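PDB 6AU1: putative hemin storage protein from Bordetella bronchiseptica, which forms the glycoside hydrolase domain of PgaB (BpsB), which cleaves deacetylated poly-beta-1,6-N-acetylglucosamine and can disrupt bacterial biofilms. Local coordinates for residues Q238-P243 against A286-Q291; P254-L257 against F262-L265. All blocks are in the same frame, centred on the assembly; numbering follows the deposited sequence.

In the fold
Both contacts lie on the same side of a TIM barrel, their centres about 11 Å apart, in the stretch of chain from strand 230-235 to strand 297-305. The order is helix 238-241, helix 253-259, strand 262-266, helix 277-290, so both segments of contact 2 fall between those of contact 1. Contact 2 sets a helix against the barrel wall; contact 1, further out, its centre about 18 Å from that of the chain, joins two helices of successive strand-to-strand connections. Leu-265 ties them together: its CD1 is 3.8 Å from Val-240 CG2 and its CD2 is 3.7 Å from Val-288 CG2. The barrel strand thus shares one apolar layer with helices 238-241 and 277-290.

Contact 1 (Q238-P243 against A286-Q291); sequences QPVLDP and AAVARQ
Val-240 and Ala-287 meet chiefly methyl to methyl. The flat group to note is beside the contact, in the guanidinium of Arg-290: one of its faces lies over Ala-286 O, which stands 3.3 Å above the plane and is offset toward the rim. That side chain folds back over its own helix and does not reach across to 238-243.

The join itself rests on one branch of Val-240. Its CG1 lies anti to the backbone N (chi1 -180°), which aims this methyl at helix 277-290 and brings it 3.6 Å from Ala-287 CB. The same CG1 reaches Val-288 CG2 more loosely, at 4.1 Å, the two valines meeting at a slant. Ala-287 CB also passes 3.8 Å from Val-240 O, so the small alanine lets the backbone of the short helix come close as well as its side chain. Within 238-243 one helical turn is closed by Asp-242 N to Gln-238 O, at 2.7 Å; Asp-242 then leaves helical geometry. On the other side the helix is ending too, and Gln-291 N makes weak bonds to Ala-287 O and Val-288 O.

Leu-253 of helix 253-259 touches both Val-240 and Val-288, while Val-288 also rests on Thr-297 and Phe-299 of strand 297-305. Leu-241 widens the join by packing on Trp-280 and Leu-284. This is apolar helix-to-helix packing between neighbouring beta-alpha connections in the outer layer of a TIM barrel.

Contact 2 (P254-L257 against F262-L265); sequences PEFL and FVAL
Val-263 points its side chain from the strand at the helix and sets CG2 between two residues, 3.8 Å from Phe-256 CB and 3.8 Å from Leu-257 CD2. With CG1 anti to the backbone N (chi1 175°), the valine's two methyls divide the work. CG2 enters the angle between the two helix side chains, whereas CG1 comes to the edge of the Phe-256 ring, near its plane, with CD2 of that ring 4.3 Å away. Leu-257 is turned at about a right angle to Val-263: it leaves the helix without aiming at the strand, yet its end comes nearer; with chi2 at 168° CD1 takes the extended position, and the other branch, CD2, meets the valine.

Leu-235 of the neighbouring strand and Ile-210 of helix 195-223 also touch the Phe-256 side chain, whose ring makes an edge-to-face stack with Tyr-260. The backbone of Val-263 is hydrogen-bonded to Arg-296 and Ile-298 alongside, and Arg-296 NH2 also bonds to Leu-257 O. A helix joined by a short link to a strand of the parallel barrel, packed on that strand's outer surface, is the alpha-to-beta half of a beta-alpha-beta crossover in a TIM barrel.

Contact 1 (Q238-P243 against A286-Q291)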
loop_
_atom_site.group_PDB
_atom_site.type_symbol
_atom_site.label_atom_id
_atom_site.label_comp_id
_atom_site.label_asym_id
_atom_site.label_seq_id
_atom_site.Cartn_x
_atom_site.Cartn_y
_atom_site.Cartn_z
ATOM N N GLN A 238 -10.595 2.091 9.003
ATOM C CA GLN A 238 -11.006 2.635 10.304
ATOM C C GLN A 238 -10.856 4.177 10.385
ATOM O O GLN A 238 -11.772 4.852 10.864
ATOM C CB GLN A 238 -10.243 1.939 11.451
ATOM C CG GLN A 238 -10.843 2.164 12.822
ATOM C CD GLN A 238 -10.175 1.339 13.926
ATOM O OE1 GLN A 238 -9.442 0.381 13.659
ATOM N NE2 GLN A 238 -10.437 1.713 15.178
ATOM N N PRO A 239 -9.730 4.746 9.900
ATOM C CA PRO A 239 -9.656 6.218 9.906
ATOM C C PRO A 239 -10.735 6.927 9.071
ATOM O O PRO A 239 -10.986 8.109 9.284
ATOM C CB PRO A 239 -8.266 6.503 9.319
ATOM C CG PRO A 239 -7.471 5.284 9.611
ATOM C CD PRO A 239 -8.435 4.133 9.522
ATOM N N VAL A 240 -11.354 6.220 8.130
ATOM C CA VAL A 240 -12.448 6.783 7.346
ATOM C C VAL A 240 -13.777 6.655 8.099
ATOM O O VAL A 240 -14.533 7.622 8.228
ATOM C CB VAL A 240 -12.547 6.089 5.981
ATOM C CG1 VAL A 240 -13.695 6.686 5.144
ATOM C CG2 VAL A 240 -11.209 6.182 5.252
ATOM N N LEU A 241 -14.048 5.463 8.620
ATOM C CA LEU A 241 -15.311 5.211 9.318
ATOM C C LEU A 241 -15.341 5.907 10.671
ATOM O O LEU A 241 -16.395 6.349 11.130
ATOM C CB LEU A 241 -15.536 3.710 9.499
ATOM C CG LEU A 241 -15.789 2.941 8.194
ATOM C CD1 LEU A 241 -15.739 1.434 8.424
ATOM C CD2 LEU A 241 -17.120 3.354 7.598
ATOM N N ASP A 242 -14.176 6.002 11.301
ATOM C CA ASP A 242 -14.068 6.590 12.633
ATOM C C ASP A 242 -12.824 7.460 12.722
ATOM O O ASP A 242 -11.768 7.002 13.161
ATOM C CB ASP A 242 -14.029 5.499 13.699
ATOM C CG ASP A 242 -13.976 6.062 15.103
ATOM O OD1 ASP A 242 -14.364 7.238 15.292
ATOM O OD2 ASP A 242 -13.544 5.327 16.011
ATOM N N PRO A 243 -12.948 8.725 12.304
ATOM C CA PRO A 243 -11.760 9.567 12.140
ATOM C C PRO A 243 -10.966 9.831 13.418
ATOM O O PRO A 243 -9.817 10.233 13.300
ATOM C CB PRO A 243 -12.341 10.865 11.578
ATOM C CG PRO A 243 -13.529 10.403 10.800
ATOM C CD PRO A 243 -14.132 9.327 11.667
ATOM N N ALA A 286 -20.406 6.355 2.002
ATOM C CA ALA A 286 -21.001 7.595 2.494
ATOM C C ALA A 286 -19.942 8.487 3.126
ATOM O O ALA A 286 -19.954 9.707 2.944
ATOM C CB ALA A 286 -22.106 7.301 3.493
ATOM N N ALA A 287 -19.029 7.873 3.875
ATOM C CA ALA A 287 -17.959 8.620 4.531
ATOM C C ALA A 287 -17.045 9.277 3.506
ATOM O O ALA A 287 -16.663 10.437 3.660
ATOM C CB ALA A 287 -17.150 7.709 5.459
ATOM N N VAL A 288 -16.691 8.525 2.466
ATOM C CA VAL A 288 -15.841 9.049 1.404
ATOM C C VAL A 288 -16.555 10.180 0.659
ATOM O O VAL A 288 -15.959 11.224 0.379
ATOM C CB VAL A 288 -15.431 7.936 0.420
ATOM C CG1 VAL A 288 -14.660 8.516 -0.751
ATOM C CG2 VAL A 288 -14.586 6.901 1.149
ATOM N N ALA A 289 -17.832 9.974 0.355
ATOM C CA ALA A 289 -18.635 11.000 -0.314
ATOM C C ALA A 289 -18.689 12.290 0.503
ATOM O O ALA A 289 -18.634 13.393 -0.046
ATOM C CB ALA A 289 -20.041 10.485 -0.574
ATOM N N ARG A 290 -18.787 12.137 1.819
ATOM C CA ARG A 290 -18.883 13.268 2.736
ATOM C C ARG A 290 -17.631 14.141 2.639
ATOM O O ARG A 290 -17.696 15.356 2.819
ATOM C CB ARG A 290 -19.099 12.752 4.159
ATOM C CG ARG A 290 -19.465 13.778 5.201
ATOM C CD ARG A 290 -20.070 13.081 6.419
ATOM N NE ARG A 290 -21.349 12.438 6.108
ATOM C CZ ARG A 290 -21.548 11.121 6.032
ATOM N NH1 ARG A 290 -20.552 10.267 6.253
ATOM N NH2 ARG A 290 -22.758 10.657 5.742
ATOM N N GLN A 291 -16.500 13.513 2.325
ATOM C CA GLN A 291 -15.239 14.220 2.115
ATOM C C GLN A 291 -15.034 14.590 0.643
ATOM O O GLN A 291 -13.949 15.031 0.259
ATOM C CB GLN A 291 -14.056 13.364 2.595
ATOM C CG GLN A 291 -14.148 12.937 4.049
ATOM C CD GLN A 291 -14.178 14.116 4.994
ATOM O OE1 GLN A 291 -13.384 15.048 4.867
ATOM N NE2 GLN A 291 -15.102 14.087 5.949
#

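Contact 2 (P254-L257 against F262-L265)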
loop_
_atom_site.group_PDB
_atom_site.type_symbol
_atom_site.label_atom_id
_atom_site.label_comp_id
_atom_site.label_asym_id
_atom_site.label_seq_id
_atom_site.Cartn_x
_atom_site.Cartn_y
_atom_site.Cartn_z
ATOM N N PRO A 254 -8.911 12.987 4.479
ATOM C CA PRO A 254 -8.768 14.327 3.884
ATOM C C PRO A 254 -7.342 14.663 3.452
ATOM O O PRO A 254 -7.146 15.245 2.379
ATOM C CB PRO A 254 -9.202 15.265 5.018
ATOM C CG PRO A 254 -10.056 14.448 5.884
ATOM C CD PRO A 254 -9.547 13.054 5.811
ATOM N N GLU A 255 -6.368 14.312 4.286
ATOM C CA GLU A 255 -4.975 14.616 3.987
ATOM C C GLU A 255 -4.476 13.774 2.811
ATOM O O GLU A 255 -3.693 14.257 1.994
ATOM C CB GLU A 255 -4.093 14.386 5.214
ATOM C CG GLU A 255 -4.385 15.347 6.370
ATOM C CD GLU A 255 -4.137 16.797 5.996
ATOM O OE1 GLU A 255 -3.139 17.071 5.297
ATOM O OE2 GLU A 255 -4.942 17.664 6.394
ATOM N N PHE A 256 -4.924 12.525 2.730
ATOM C CA PHE A 256 -4.541 11.664 1.606
ATOM C C PHE A 256 -5.106 12.224 0.314
ATOM O O PHE A 256 -4.421 12.255 -0.718
ATOM C CB PHE A 256 -5.037 10.223 1.789
ATOM C CG PHE A 256 -4.111 9.335 2.599
ATOM C CD1 PHE A 256 -3.356 9.844 3.646
ATOM C CD2 PHE A 256 -4.020 7.982 2.310
ATOM C CE1 PHE A 256 -2.511 9.004 4.390
ATOM C CE2 PHE A 256 -3.171 7.143 3.045
ATOM C CZ PHE A 256 -2.434 7.662 4.096
ATOM N N LEU A 257 -6.360 12.668 0.365
ATOM C CA LEU A 257 -7.012 13.177 -0.840
ATOM C C LEU A 257 -6.303 14.415 -1.367
ATOM O O LEU A 257 -6.319 14.679 -2.573
ATOM C CB LEU A 257 -8.489 13.497 -0.570
ATOM C CG LEU A 257 -9.441 12.302 -0.455
ATOM C CD1 LEU A 257 -10.799 12.739 0.099
ATOM C CD2 LEU A 257 -9.600 11.594 -1.803
ATOM N N PHE A 262 -4.468 9.120 -6.276
ATOM C CA PHE A 262 -5.513 8.181 -5.903
ATOM C C PHE A 262 -5.307 7.676 -4.497
ATOM O O PHE A 262 -4.174 7.490 -4.047
ATOM C CB PHE A 262 -5.557 6.997 -6.870
ATOM C CG PHE A 262 -5.916 7.393 -8.270
ATOM C CD1 PHE A 262 -7.208 7.787 -8.572
ATOM C CD2 PHE A 262 -4.964 7.392 -9.271
ATOM C CE1 PHE A 262 -7.547 8.157 -9.862
ATOM C CE2 PHE A 262 -5.296 7.766 -10.553
ATOM C CZ PHE A 262 -6.590 8.151 -10.845
ATOM N N VAL A 263 -6.418 7.464 -3.806
ATOM C CA VAL A 263 -6.402 6.857 -2.481
ATOM C C VAL A 263 -6.866 5.420 -2.628
ATOM O O VAL A 263 -7.998 5.184 -3.067
ATOM C CB VAL A 263 -7.322 7.608 -1.506
ATOM C CG1 VAL A 263 -7.384 6.880 -0.161
ATOM C CG2 VAL A 263 -6.836 9.036 -1.317
ATOM N N ALA A 264 -5.986 4.470 -2.313
ATOM C CA ALA A 264 -6.321 3.049 -2.428
ATOM C C ALA A 264 -6.924 2.568 -1.116
ATOM O O ALA A 264 -6.231 2.025 -0.247
ATOM C CB ALA A 264 -5.093 2.222 -2.795
ATOM N N LEU A 265 -8.227 2.761 -0.987
ATOM C CA LEU A 265 -8.915 2.504 0.273
ATOM C C LEU A 265 -9.210 1.019 0.420
ATOM O O LEU A 265 -9.813 0.414 -0.467
ATOM C CB LEU A 265 -10.205 3.325 0.330
ATOM C CG LEU A 265 -11.134 3.106 1.516
ATOM C CD1 LEU A 265 -10.434 3.409 2.827
ATOM C CD2 LEU A 265 -12.366 4.004 1.361
#